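Local atomic coordinates of tryptophane-5-halogenase (Microbispora sp. ATCC PTA-5024, PDB entry 5UAO), a protein that chlorinates tryptophan at carbon 5 while the lanthipeptide NAI-107 is being made, probably using the FAD bound in its fold as a flavin-dependent halogenase. Residues W101-R106 with T143-L148; L237-E240 with G244-F247; N178-R183 with T289-H294; R406-L411 with L470-P475; L254-A259 with F350-E355. One frame throughout, in Å; residues are numbered along the deposited sequence.

Contact 1. Residues W101-R106 with T143-L148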
# COMPACT_ATOMS: atom_id res chain seq x y z
N TRP A 101 -13.47 26.47 -10.09
CA TRP A 101 -12.26 25.76 -9.96
C TRP A 101 -11.77 25.83 -8.54
O TRP A 101 -11.82 26.89 -7.89
CB TRP A 101 -11.15 26.25 -10.90
CG TRP A 101 -11.42 26.01 -12.35
CD1 TRP A 101 -12.27 25.11 -12.93
CD2 TRP A 101 -10.84 26.76 -13.41
NE1 TRP A 101 -12.23 25.25 -14.34
CE2 TRP A 101 -11.37 26.27 -14.64
CE3 TRP A 101 -9.92 27.80 -13.44
CZ2 TRP A 101 -10.96 26.77 -15.89
CZ3 TRP A 101 -9.52 28.29 -14.68
CH2 TRP A 101 -10.05 27.77 -15.88
N LYS A 102 -11.23 24.70 -8.11
CA LYS A 102 -10.66 24.54 -6.74
C LYS A 102 -9.19 24.10 -6.85
O LYS A 102 -8.89 23.02 -7.34
CB LYS A 102 -11.48 23.55 -5.98
CG LYS A 102 -11.00 23.30 -4.57
CD LYS A 102 -11.61 22.03 -4.00
CE LYS A 102 -11.08 21.75 -2.62
NZ LYS A 102 -11.55 20.42 -2.17
N LEU A 103 -8.27 25.01 -6.53
CA LEU A 103 -6.85 24.81 -6.58
C LEU A 103 -6.38 24.22 -5.25
O LEU A 103 -5.23 23.69 -5.11
CB LEU A 103 -6.12 26.16 -6.79
CG LEU A 103 -6.39 26.87 -8.11
CD1 LEU A 103 -5.52 28.09 -8.28
CD2 LEU A 103 -6.13 25.91 -9.23
N GLY A 104 -7.27 24.30 -4.28
CA GLY A 104 -7.01 23.77 -2.95
C GLY A 104 -8.00 24.30 -1.93
O GLY A 104 -9.10 24.74 -2.26
N ILE A 105 -7.60 24.17 -0.65
CA ILE A 105 -8.37 24.68 0.45
C ILE A 105 -7.54 25.76 1.18
O ILE A 105 -6.35 25.57 1.50
CB ILE A 105 -8.71 23.57 1.47
CG1 ILE A 105 -9.54 22.47 0.83
CG2 ILE A 105 -9.37 24.19 2.67
CD1 ILE A 105 -9.77 21.22 1.65
N ARG A 106 -8.19 26.90 1.38
CA ARG A 106 -7.69 27.90 2.29
C ARG A 106 -8.19 27.70 3.69
O ARG A 106 -9.39 27.94 4.00
CB ARG A 106 -8.13 29.27 1.82
CG ARG A 106 -7.51 30.41 2.59
CD ARG A 106 -7.90 31.81 2.10
NE ARG A 106 -7.28 32.67 3.09
CZ ARG A 106 -7.87 33.13 4.20
NH1 ARG A 106 -9.18 32.98 4.42
NH2 ARG A 106 -7.14 33.80 5.06
N THR A 143 4.35 25.60 -3.00
CA THR A 143 4.08 25.20 -4.36
C THR A 143 3.56 26.41 -5.15
O THR A 143 3.22 27.45 -4.58
CB THR A 143 3.02 24.04 -4.45
OG1 THR A 143 1.70 24.56 -4.29
CG2 THR A 143 3.25 22.88 -3.44
N LEU A 144 3.48 26.25 -6.48
CA LEU A 144 2.92 27.28 -7.36
C LEU A 144 1.44 27.49 -7.07
O LEU A 144 1.03 28.61 -7.01
CB LEU A 144 3.14 26.87 -8.84
CG LEU A 144 2.62 27.78 -9.99
CD1 LEU A 144 3.16 29.18 -9.88
CD2 LEU A 144 2.94 27.23 -11.39
N GLN A 145 0.64 26.41 -6.87
CA GLN A 145 -0.76 26.59 -6.61
C GLN A 145 -0.97 27.30 -5.28
O GLN A 145 -1.94 28.06 -5.10
CB GLN A 145 -1.51 25.27 -6.60
CG GLN A 145 -2.05 24.82 -7.93
CD GLN A 145 -2.89 23.55 -7.80
OE1 GLN A 145 -2.78 22.79 -6.81
NE2 GLN A 145 -3.70 23.29 -8.83
N ALA A 146 -0.06 27.08 -4.34
CA ALA A 146 -0.17 27.81 -3.06
C ALA A 146 -0.04 29.28 -3.29
O ALA A 146 -0.77 30.06 -2.66
CB ALA A 146 0.84 27.35 -2.03
N MET A 147 0.87 29.68 -4.18
CA MET A 147 1.01 31.12 -4.58
C MET A 147 -0.18 31.64 -5.43
O MET A 147 -0.64 32.75 -5.27
CB MET A 147 2.33 31.36 -5.30
CG MET A 147 3.57 31.11 -4.46
SD MET A 147 5.05 31.15 -5.48
CE MET A 147 6.30 30.80 -4.26
N LEU A 148 -0.70 30.83 -6.33
CA LEU A 148 -1.93 31.22 -7.05
C LEU A 148 -3.09 31.47 -6.08
O LEU A 148 -3.78 32.51 -6.12
CB LEU A 148 -2.24 30.16 -8.10
CG LEU A 148 -1.28 30.17 -9.30
CD1 LEU A 148 -1.16 28.81 -9.94
CD2 LEU A 148 -1.87 31.18 -10.31
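L103 is the one residue of 101-106 that touches the helix start at 143-148, and it does so with two methyl branches and a carbonyl. The van der Waals part is slight: CD1 rests on L148 CB at 3.9 Å, an apolar pair, and CD2 lies against the amide of Q145, 3.6 Å from NE2. With CG anti to its carbonyl carbon (chi1 -65°), L103 spreads its branches toward both residues, one helical turn apart; a branched leucine suits a place with two neighbours.

The polar part holds no bond between the segments. L103 O and Q145 OE1 are 3.1 Å apart, but both are acceptors and look elsewhere. NE2 of Q145 donates to P171 O, which settles how the buried amide is turned, while OE1 takes a weak bond from F120 N.

The helix is started by T143, whose OG1 accepts from A146 N at 3.1 Å as an N-cap and also bonds D121; the other carboxylate oxygen of D121 meets Q145 N.

L103 itself joins strands 100-102 and 104-108, its backbone bonded to F120 and P272. L144 and M147 pack helix 144-151 against helix 485-501.

Contact 2. Residues L237-E240 with G244-F247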
# COMPACT_ATOMS: atom_id res chain seq x y z
N LEU A 237 -31.32 1.82 3.93
CA LEU A 237 -32.50 0.93 4.03
C LEU A 237 -32.15 -0.54 3.77
O LEU A 237 -32.63 -1.43 4.49
CB LEU A 237 -33.56 1.36 3.04
CG LEU A 237 -34.98 1.06 3.40
CD1 LEU A 237 -35.34 2.06 4.49
CD2 LEU A 237 -35.86 1.22 2.17
N LEU A 238 -31.35 -0.79 2.71
CA LEU A 238 -30.97 -2.14 2.41
C LEU A 238 -29.85 -2.65 3.26
O LEU A 238 -29.99 -3.73 3.90
CB LEU A 238 -30.68 -2.36 0.94
CG LEU A 238 -31.79 -2.11 -0.08
CD1 LEU A 238 -32.04 -0.64 -0.30
CD2 LEU A 238 -31.36 -2.78 -1.38
N LEU A 239 -28.75 -1.88 3.32
CA LEU A 239 -27.53 -2.36 3.99
C LEU A 239 -27.70 -2.52 5.52
O LEU A 239 -27.49 -3.64 6.14
CB LEU A 239 -26.40 -1.39 3.75
CG LEU A 239 -25.05 -1.87 4.25
CD1 LEU A 239 -24.50 -2.87 3.26
CD2 LEU A 239 -24.10 -0.67 4.44
N GLU A 240 -28.05 -1.41 6.14
CA GLU A 240 -28.18 -1.38 7.61
C GLU A 240 -29.51 -1.97 8.02
O GLU A 240 -29.54 -2.81 8.91
CB GLU A 240 -28.07 -0.00 8.17
CG GLU A 240 -27.92 0.09 9.67
CD GLU A 240 -28.03 1.51 10.20
OE1 GLU A 240 -27.25 2.44 9.81
OE2 GLU A 240 -28.95 1.76 11.02
N GLY A 244 -29.03 -5.75 8.34
CA GLY A 244 -28.50 -5.66 9.71
C GLY A 244 -27.03 -5.36 9.86
O GLY A 244 -26.48 -5.65 10.90
N ILE A 245 -26.36 -4.80 8.83
CA ILE A 245 -24.91 -4.49 8.89
C ILE A 245 -24.73 -3.35 9.92
O ILE A 245 -25.36 -2.29 9.80
CB ILE A 245 -24.35 -4.10 7.51
CG1 ILE A 245 -24.51 -5.18 6.45
CG2 ILE A 245 -22.87 -3.77 7.59
CD1 ILE A 245 -24.07 -6.52 6.96
N PRO A 246 -23.97 -3.56 11.00
CA PRO A 246 -23.96 -2.49 11.97
C PRO A 246 -23.06 -1.23 11.61
O PRO A 246 -22.26 -1.30 10.72
CB PRO A 246 -23.42 -3.18 13.22
CG PRO A 246 -22.42 -4.14 12.68
CD PRO A 246 -23.18 -4.71 11.47
N PHE A 247 -23.31 -0.14 12.32
CA PHE A 247 -22.62 1.13 12.20
C PHE A 247 -21.43 1.26 13.18
O PHE A 247 -21.53 0.95 14.37
CB PHE A 247 -23.63 2.27 12.38
CG PHE A 247 -23.05 3.66 12.08
CD1 PHE A 247 -22.76 4.00 10.77
CD2 PHE A 247 -22.76 4.56 13.07
CE1 PHE A 247 -22.20 5.24 10.45
CE2 PHE A 247 -22.21 5.82 12.79
CZ PHE A 247 -21.93 6.15 11.46
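The C-terminal end of helix 237-242 is tied off here, where the chain passes through G244 into the loop before strand 247-249. I245 N, six residues on, donates to L239 O at 3.1 Å with a nearly straight N-H line of 162°, closing the end of the helix. G244 has positive phi (67°), a backbone shape that favours glycine, and its CA lies 3.1 Å from E240 O in a CA-H...O contact.

Beyond the backbone, L239 and I245 fit together as two branched apolar chains. L239 turns CG anti to its backbone N, which brings CD1 to 3.9 Å from I245 CG1. E240 lays its CG 3.5 Å from I245 O, a buried carbonyl that finds no partner in the model. The acid end points on to a salt bridge with R329 and a bond to H333, and the F247 ring meets the same two residues.

L239 and I245 both pack on H333 of strand 331-333, L238 and L239 reach strand 341-343, and L237, at the other end, touches the FAD.

Contact 3. Residues N178-R183 with T289-H294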
# COMPACT_ATOMS: atom_id res chain seq x y z
N ASN A 178 -25.07 21.90 -6.55
CA ASN A 178 -25.66 20.62 -6.43
C ASN A 178 -26.93 20.40 -7.21
O ASN A 178 -27.11 19.33 -7.79
CB ASN A 178 -25.96 20.25 -4.98
CG ASN A 178 -26.14 18.79 -4.85
OD1 ASN A 178 -25.18 18.02 -5.10
ND2 ASN A 178 -27.36 18.37 -4.57
N ALA A 179 -27.82 21.39 -7.21
CA ALA A 179 -29.04 21.27 -7.99
C ALA A 179 -28.73 21.17 -9.50
O ALA A 179 -29.27 20.26 -10.14
CB ALA A 179 -30.05 22.36 -7.65
N ARG A 180 -27.78 21.95 -10.04
CA ARG A 180 -27.46 21.83 -11.46
C ARG A 180 -26.81 20.52 -11.73
O ARG A 180 -27.06 19.95 -12.80
CB ARG A 180 -26.52 22.91 -12.03
CG ARG A 180 -27.17 24.27 -12.25
CD ARG A 180 -26.28 25.22 -13.02
NE ARG A 180 -25.16 25.75 -12.24
CZ ARG A 180 -25.20 26.84 -11.44
NH1 ARG A 180 -26.32 27.52 -11.24
NH2 ARG A 180 -24.11 27.25 -10.81
N LEU A 181 -25.95 20.03 -10.84
CA LEU A 181 -25.27 18.76 -11.09
C LEU A 181 -26.21 17.61 -11.19
O LEU A 181 -26.11 16.74 -12.12
CB LEU A 181 -24.19 18.44 -10.04
CG LEU A 181 -23.49 17.09 -10.20
CD1 LEU A 181 -22.68 17.02 -11.48
CD2 LEU A 181 -22.61 16.81 -8.99
N VAL A 182 -27.06 17.51 -10.18
CA VAL A 182 -28.08 16.48 -10.18
C VAL A 182 -28.99 16.47 -11.40
O VAL A 182 -29.32 15.40 -11.90
CB VAL A 182 -28.88 16.40 -8.85
CG1 VAL A 182 -29.92 15.29 -8.97
CG2 VAL A 182 -27.94 15.99 -7.72
N ARG A 183 -29.42 17.65 -11.83
CA ARG A 183 -30.34 17.76 -12.95
C ARG A 183 -29.60 17.23 -14.20
O ARG A 183 -30.15 16.50 -14.99
CB ARG A 183 -30.81 19.21 -13.13
CG ARG A 183 -31.68 19.42 -14.36
CD ARG A 183 -32.33 20.79 -14.34
NE ARG A 183 -32.63 21.29 -15.68
CZ ARG A 183 -33.73 21.02 -16.38
NH1 ARG A 183 -34.68 20.20 -15.90
NH2 ARG A 183 -33.88 21.56 -17.59
N THR A 289 -19.71 29.50 -6.32
CA THR A 289 -20.37 29.18 -7.61
C THR A 289 -20.40 30.47 -8.45
O THR A 289 -20.05 31.54 -7.92
CB THR A 289 -21.79 28.61 -7.45
OG1 THR A 289 -22.67 29.65 -7.02
CG2 THR A 289 -21.84 27.46 -6.47
N PRO A 290 -20.77 30.39 -9.75
CA PRO A 290 -20.72 31.68 -10.49
C PRO A 290 -21.71 32.71 -9.94
O PRO A 290 -21.39 33.89 -9.93
CB PRO A 290 -21.00 31.27 -11.97
CG PRO A 290 -20.56 29.82 -12.03
CD PRO A 290 -20.94 29.24 -10.66
N GLU A 291 -22.80 32.28 -9.35
CA GLU A 291 -23.86 33.22 -8.94
C GLU A 291 -23.63 33.78 -7.51
O GLU A 291 -23.99 34.90 -7.26
CB GLU A 291 -25.28 32.63 -9.16
CG GLU A 291 -25.69 31.42 -8.32
CD GLU A 291 -25.17 30.04 -8.85
OE1 GLU A 291 -24.43 30.01 -9.92
OE2 GLU A 291 -25.47 28.99 -8.14
N SER A 292 -23.00 33.02 -6.62
CA SER A 292 -22.75 33.41 -5.23
C SER A 292 -21.80 32.42 -4.48
O SER A 292 -21.49 31.36 -5.00
CB SER A 292 -24.05 33.45 -4.47
OG SER A 292 -24.58 32.13 -4.36
N ASP A 293 -21.36 32.80 -3.30
CA ASP A 293 -20.65 31.91 -2.39
C ASP A 293 -21.69 31.06 -1.63
O ASP A 293 -22.67 31.58 -1.11
CB ASP A 293 -19.78 32.67 -1.44
CG ASP A 293 -18.47 33.14 -2.06
OD1 ASP A 293 -18.00 32.57 -3.05
OD2 ASP A 293 -17.81 34.00 -1.46
N HIS A 294 -21.46 29.73 -1.63
CA HIS A 294 -22.26 28.79 -0.85
C HIS A 294 -21.50 28.47 0.46
O HIS A 294 -20.34 28.08 0.47
CB HIS A 294 -22.52 27.54 -1.61
CG HIS A 294 -23.44 27.73 -2.76
ND1 HIS A 294 -23.97 26.66 -3.44
CD2 HIS A 294 -23.96 28.84 -3.34
CE1 HIS A 294 -24.83 27.10 -4.35
NE2 HIS A 294 -24.75 28.41 -4.37
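The R180 guanidinium meets the E291 carboxylate edge on, the two planes turned 80° apart. E291 CD lies in the guanidinium plane, and OE1 takes the main bond from NH2 through its syn lone pair, 2.9 Å long with 152° at the hydrogen. Weak bonds run from NH1 to OE1 and from NH2 to OE2, 3.4 and 3.5 Å. P290 CD is 3.7 Å from NH2. Beside this, the H294 ring carries T289 CG2 over the centre of one face, with S292 OG at its edge.

The two chains come in from opposite directions; the bend of R180 at chi3 (-73°) turns its guanidinium edge to the carboxylate. Nearby, R98 also pairs with E291 OE1, and R180 NE is held by V97 O. A methionine in place of R180 would probably leave V97 O without that donor and E291, already close to the like charge of D177, with R98 as its remaining named partner.

The helix 178-191 leans on helix 39-51 through N178, L181 and V182 at T39, while T289 and S292 close the hairpin between strands 282-288 and 293-299.

Contact 4. Residues R406-L411 with L470-P475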
# COMPACT_ATOMS: atom_id res chain seq x y z
N ARG A 406 -7.56 18.12 16.54
CA ARG A 406 -6.72 18.01 17.73
C ARG A 406 -5.76 19.19 17.86
O ARG A 406 -5.39 19.55 18.99
CB ARG A 406 -5.89 16.73 17.61
CG ARG A 406 -4.99 16.43 18.80
CD ARG A 406 -5.82 15.90 19.92
NE ARG A 406 -5.11 15.92 21.18
CZ ARG A 406 -5.25 15.00 22.13
NH1 ARG A 406 -6.05 13.95 21.98
NH2 ARG A 406 -4.57 15.10 23.25
N PHE A 407 -5.31 19.77 16.73
CA PHE A 407 -4.20 20.72 16.78
C PHE A 407 -4.58 22.16 16.35
O PHE A 407 -3.69 22.97 16.01
CB PHE A 407 -3.05 20.21 15.94
CG PHE A 407 -2.52 18.87 16.38
CD1 PHE A 407 -1.91 18.73 17.61
CD2 PHE A 407 -2.65 17.77 15.57
CE1 PHE A 407 -1.39 17.52 18.01
CE2 PHE A 407 -2.20 16.53 15.97
CZ PHE A 407 -1.52 16.41 17.19
N ASN A 408 -5.89 22.46 16.36
CA ASN A 408 -6.34 23.76 15.94
C ASN A 408 -6.34 24.75 17.11
O ASN A 408 -7.33 24.92 17.82
CB ASN A 408 -7.73 23.69 15.24
CG ASN A 408 -8.14 25.05 14.64
OD1 ASN A 408 -7.40 26.01 14.80
ND2 ASN A 408 -9.32 25.14 14.05
N GLY A 409 -5.22 25.44 17.27
CA GLY A 409 -5.07 26.44 18.33
C GLY A 409 -5.64 27.82 18.11
O GLY A 409 -5.22 28.76 18.79
N ARG A 410 -6.57 28.01 17.16
CA ARG A 410 -7.01 29.34 16.79
C ARG A 410 -7.89 29.98 17.86
O ARG A 410 -7.73 31.16 18.11
CB ARG A 410 -7.81 29.33 15.47
CG ARG A 410 -8.04 30.69 14.83
CD ARG A 410 -8.32 30.54 13.35
NE ARG A 410 -8.19 31.79 12.59
CZ ARG A 410 -7.08 32.23 12.00
NH1 ARG A 410 -5.96 31.53 12.00
NH2 ARG A 410 -7.10 33.36 11.34
N LEU A 411 -8.87 29.23 18.42
CA LEU A 411 -9.90 29.85 19.28
C LEU A 411 -9.90 29.24 20.69
O LEU A 411 -9.52 28.09 20.87
CB LEU A 411 -11.29 29.75 18.66
CG LEU A 411 -11.49 30.46 17.33
CD1 LEU A 411 -12.97 30.33 16.91
CD2 LEU A 411 -11.07 31.91 17.38
N LEU A 470 2.12 21.24 9.82
CA LEU A 470 3.00 22.42 9.80
C LEU A 470 2.17 23.69 9.74
O LEU A 470 2.50 24.73 10.34
CB LEU A 470 3.94 22.32 8.57
CG LEU A 470 4.99 21.22 8.63
CD1 LEU A 470 5.48 21.06 7.23
CD2 LEU A 470 6.12 21.54 9.60
N GLY A 471 1.05 23.63 9.02
CA GLY A 471 0.13 24.80 9.01
C GLY A 471 -0.37 25.19 10.36
O GLY A 471 -0.56 26.37 10.69
N GLN A 472 -0.63 24.17 11.16
CA GLN A 472 -1.12 24.34 12.53
C GLN A 472 -0.00 24.45 13.60
O GLN A 472 -0.31 24.47 14.81
CB GLN A 472 -2.05 23.15 12.87
CG GLN A 472 -3.42 23.21 12.22
CD GLN A 472 -4.21 21.94 12.52
OE1 GLN A 472 -3.86 20.81 12.13
NE2 GLN A 472 -5.24 22.10 13.24
N GLU A 473 1.26 24.58 13.16
CA GLU A 473 2.46 24.83 14.03
C GLU A 473 2.57 23.80 15.11
O GLU A 473 2.82 24.11 16.25
CB GLU A 473 2.41 26.22 14.67
CG GLU A 473 2.33 27.35 13.67
CD GLU A 473 2.44 28.72 14.31
OE1 GLU A 473 1.41 29.21 14.84
OE2 GLU A 473 3.55 29.29 14.31
N VAL A 474 2.37 22.56 14.74
CA VAL A 474 2.57 21.41 15.64
C VAL A 474 4.11 21.23 15.83
O VAL A 474 4.84 21.14 14.84
CB VAL A 474 1.95 20.15 14.99
CG1 VAL A 474 2.44 18.90 15.65
CG2 VAL A 474 0.42 20.26 15.06
N PRO A 475 4.58 21.21 17.08
CA PRO A 475 6.04 21.23 17.31
C PRO A 475 6.74 20.04 16.68
O PRO A 475 6.23 18.91 16.76
CB PRO A 475 6.17 21.13 18.84
CG PRO A 475 4.84 21.49 19.38
CD PRO A 475 3.83 21.10 18.34
O HOH W 1 -1.03 23.04 17.58
O HOH W 2 -2.58 25.83 15.94
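F407 enters from CB, 3.6 Å from V474 CG2, and the same methyl stays with it outward. CG comes to 3.5 Å and CD1 to 3.8 Å of V474 CG2, which therefore sits over the root of one ring face. On the opposite face R406 CG stands 3.7 Å above the ring centre, so the ring is held between a methyl and a methylene. F407 also packs on L432 of helix 429-437. The torsion that puts CG anti to the carbonyl carbon (chi1 -59°) turns this flat, apolar ring toward V474, whose beta branch offers a methyl to it.

Behind the ring, Q472 runs along the F407-N408 backbone, its CB 3.5 Å from F407 O. Two waters close the remaining span: one donates to both F407 O and Q472 O, the other accepts from G409 N (3.0 Å) and donates to Q472 O (2.9 Å). N408 OD1 accepts from R410 N in an Asx turn and also bonds G110 N.

Helix 461-471 ends in a Schellman motif with E473 at positive phi. The 406-411 loop leads from helix 383-406 to helix 414-422, touching W416, and V474 packs on F435 of helix 429-437.

Contact 5. Residues L254-A259 with F350-E355. With FAD (flavin-adenine dinucleotide), chain E.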
# COMPACT_ATOMS: atom_id res chain seq x y z
N LEU A 254 -14.53 12.73 15.59
CA LEU A 254 -15.22 13.69 14.76
C LEU A 254 -16.56 13.95 15.49
O LEU A 254 -17.43 13.09 15.54
CB LEU A 254 -15.33 13.12 13.33
CG LEU A 254 -13.97 12.78 12.66
CD1 LEU A 254 -14.16 12.18 11.28
CD2 LEU A 254 -13.21 14.09 12.45
N PHE A 255 -16.64 15.11 16.13
CA PHE A 255 -17.72 15.44 17.06
C PHE A 255 -18.87 16.27 16.44
O PHE A 255 -19.86 16.55 17.12
CB PHE A 255 -17.20 16.43 18.13
CG PHE A 255 -16.04 16.00 18.91
CD1 PHE A 255 -15.72 14.67 19.11
CD2 PHE A 255 -15.31 16.97 19.59
CE1 PHE A 255 -14.66 14.30 19.95
CE2 PHE A 255 -14.25 16.62 20.42
CZ PHE A 255 -13.91 15.29 20.59
N THR A 256 -18.68 16.85 15.25
CA THR A 256 -19.75 17.67 14.68
C THR A 256 -20.89 16.82 14.10
O THR A 256 -20.63 15.71 13.68
CB THR A 256 -19.21 18.58 13.57
OG1 THR A 256 -18.56 17.80 12.58
CG2 THR A 256 -18.21 19.56 14.15
N ASP A 257 -22.10 17.34 14.04
CA ASP A 257 -23.23 16.56 13.57
C ASP A 257 -24.31 17.33 12.86
O ASP A 257 -25.39 16.77 12.60
CB ASP A 257 -23.88 15.86 14.79
CG ASP A 257 -24.29 16.83 15.88
OD1 ASP A 257 -23.98 18.05 15.85
OD2 ASP A 257 -24.97 16.38 16.79
N ALA A 258 -24.07 18.62 12.59
CA ALA A 258 -25.07 19.47 11.97
C ALA A 258 -24.38 20.55 11.17
O ALA A 258 -23.24 20.89 11.45
CB ALA A 258 -26.00 20.10 13.03
N ALA A 259 -25.10 21.05 10.16
CA ALA A 259 -24.69 22.22 9.41
C ALA A 259 -25.86 23.14 9.09
O ALA A 259 -26.95 22.71 8.66
CB ALA A 259 -24.04 21.79 8.12
N PHE A 350 -19.85 8.30 6.05
CA PHE A 350 -19.87 9.78 5.89
C PHE A 350 -18.85 10.36 6.83
O PHE A 350 -18.72 9.88 7.93
CB PHE A 350 -21.22 10.37 6.31
CG PHE A 350 -21.26 11.89 6.28
CD1 PHE A 350 -21.57 12.55 5.11
CD2 PHE A 350 -20.90 12.64 7.38
CE1 PHE A 350 -21.58 13.92 5.06
CE2 PHE A 350 -20.89 14.01 7.32
CZ PHE A 350 -21.21 14.65 6.16
N VAL A 351 -18.08 11.33 6.37
CA VAL A 351 -17.33 12.23 7.29
C VAL A 351 -17.65 13.66 6.86
O VAL A 351 -18.08 13.92 5.71
CB VAL A 351 -15.82 12.04 7.22
CG1 VAL A 351 -15.43 10.68 7.73
CG2 VAL A 351 -15.30 12.28 5.80
N GLU A 352 -17.45 14.60 7.77
CA GLU A 352 -17.75 16.00 7.50
C GLU A 352 -16.90 16.45 6.32
O GLU A 352 -15.85 15.82 6.02
CB GLU A 352 -17.47 16.86 8.69
CG GLU A 352 -16.05 16.87 9.21
CD GLU A 352 -16.00 17.38 10.63
OE1 GLU A 352 -16.10 18.59 10.89
OE2 GLU A 352 -15.92 16.54 11.53
N PRO A 353 -17.38 17.43 5.59
CA PRO A 353 -16.74 17.75 4.35
C PRO A 353 -15.51 18.59 4.48
O PRO A 353 -15.15 19.32 3.54
CB PRO A 353 -17.84 18.50 3.59
CG PRO A 353 -18.53 19.22 4.73
CD PRO A 353 -18.66 18.16 5.74
N LEU A 354 -14.75 18.46 5.55
CA LEU A 354 -13.52 19.28 5.69
C LEU A 354 -12.41 19.08 4.58
O LEU A 354 -11.54 19.94 4.26
CB LEU A 354 -13.01 19.06 7.10
CG LEU A 354 -12.03 20.01 7.75
CD1 LEU A 354 -12.42 21.46 7.68
CD2 LEU A 354 -11.94 19.56 9.21
N GLU A 355 -12.38 17.91 4.00
CA GLU A 355 -11.41 17.63 2.88
C GLU A 355 -12.07 17.20 1.57
O GLU A 355 -11.41 16.62 0.68
CB GLU A 355 -10.41 16.58 3.36
CG GLU A 355 -9.42 17.12 4.37
CD GLU A 355 -8.31 17.96 3.75
OE1 GLU A 355 -8.27 18.04 2.49
OE2 GLU A 355 -7.55 18.60 4.51
PA FAD E . -28.91 11.46 -0.59
O1A FAD E . -28.50 12.70 -1.37
O2A FAD E . -29.39 11.51 0.87
O5B FAD E . -29.95 10.59 -1.47
C5B FAD E . -30.76 9.54 -0.98
C4B FAD E . -31.72 9.17 -2.09
O4B FAD E . -32.30 7.97 -1.56
C3B FAD E . -32.88 10.13 -2.40
O3B FAD E . -33.16 10.25 -3.89
C2B FAD E . -34.08 9.50 -1.69
O2B FAD E . -35.41 9.81 -2.27
C1B FAD E . -33.71 8.02 -1.81
N9A FAD E . -34.46 7.20 -0.83
C8A FAD E . -34.28 7.16 0.53
N7A FAD E . -35.14 6.27 1.08
C5A FAD E . -35.89 5.76 0.07
C6A FAD E . -37.01 4.83 -0.01
N6A FAD E . -37.48 4.24 1.13
N1A FAD E . -37.48 4.55 -1.21
C2A FAD E . -37.01 5.10 -2.35
N3A FAD E . -36.00 5.98 -2.33
C4A FAD E . -35.43 6.33 -1.17
N1 FAD E . -19.28 15.55 -0.51
C2 FAD E . -18.33 16.12 -1.32
O2 FAD E . -17.75 15.42 -2.22
N3 FAD E . -17.99 17.43 -1.20
C4 FAD E . -18.55 18.26 -0.30
O4 FAD E . -18.14 19.46 -0.26
C4X FAD E . -19.60 17.69 0.61
N5 FAD E . -20.19 18.41 1.60
C5X FAD E . -21.14 17.88 2.42
C6 FAD E . -21.70 18.67 3.41
C7 FAD E . -22.64 18.15 4.28
C7M FAD E . -23.30 18.98 5.35
C8 FAD E . -23.10 16.77 4.13
C8M FAD E . -24.14 16.23 5.08
C9 FAD E . -22.53 15.98 3.15
C9A FAD E . -21.54 16.45 2.28
N10 FAD E . -20.93 15.62 1.27
C10 FAD E . -19.94 16.25 0.44
C1' FAD E . -21.30 14.21 0.93
C2' FAD E . -22.18 14.38 -0.39
O2' FAD E . -23.15 15.34 0.02
C3' FAD E . -23.27 13.47 -1.07
O3' FAD E . -24.23 14.02 -2.05
C4' FAD E . -24.38 13.26 -0.07
O4' FAD E . -24.02 13.82 1.23
C5' FAD E . -24.74 11.78 -0.19
O5' FAD E . -25.41 11.53 -1.40
P FAD E . -26.39 10.23 -1.34
O1P FAD E . -25.70 9.11 -0.68
O2P FAD E . -26.77 10.08 -2.81
O3P FAD E . -27.63 10.46 -0.40
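T256 and E352 form the close part of this contact, with the threonine hydroxyl facing a buried carboxylate: OG1 lies 3.1 Å from E352 OE1, a weak bond at most and not settled by the geometry, since OE2 is equally near. The E352 chain extends beyond CG (chi2 -162°) and crosses T256 at about a right angle, and its OE1 is held more firmly by Y405 OH and W283 NE1. In the looser part, L254 CD1 stands 4.1 Å from V351 CG1, an apolar pair on which L401 of helix 383-406 packs, and L254 CD2 is a methyl beside a carboxylate oxygen, 3.8 Å from E352 OE2.

The strand that follows, 258-264, opens with a classic beta bulge in which D257 and A258 both face F299. On either side of V351-E352 in sequence, F350 and P353 belong to the FAD pocket: P353 CB lies over the isoalloxazine face, 3.1 Å from N5, and F350 CZ is 3.5 Å from methyl C8M. An alanine in place of F350 would probably open a gap over the face of the dimethylbenzene ring and leave F234 and F328 without their ring partner.

Contacts 1, 3 and 5 share the seven-stranded mixed sheet, through strands 104-108, 293-299 and 258-264, the last two being neighbours. Contacts 1 and 5 meet directly, where I105 CD1 packs 3.4 Å from L354 O, although their centres are about 23 Å apart. Contact 2 lies across the chain's centre from contact 1, about 39 Å away between centres, near the FAD end that L237 touches. Along the chain, contact 2 is nested in the loop that contact 3 closes, and contacts 3 and 5 cross. Contact 4 lies later, among the C-terminal helices, about 19 Å from contact 5 between centres. Of the three sheet contacts, which join distant sequence, contact 5 reaches the flavin pocket, through F350 and P353.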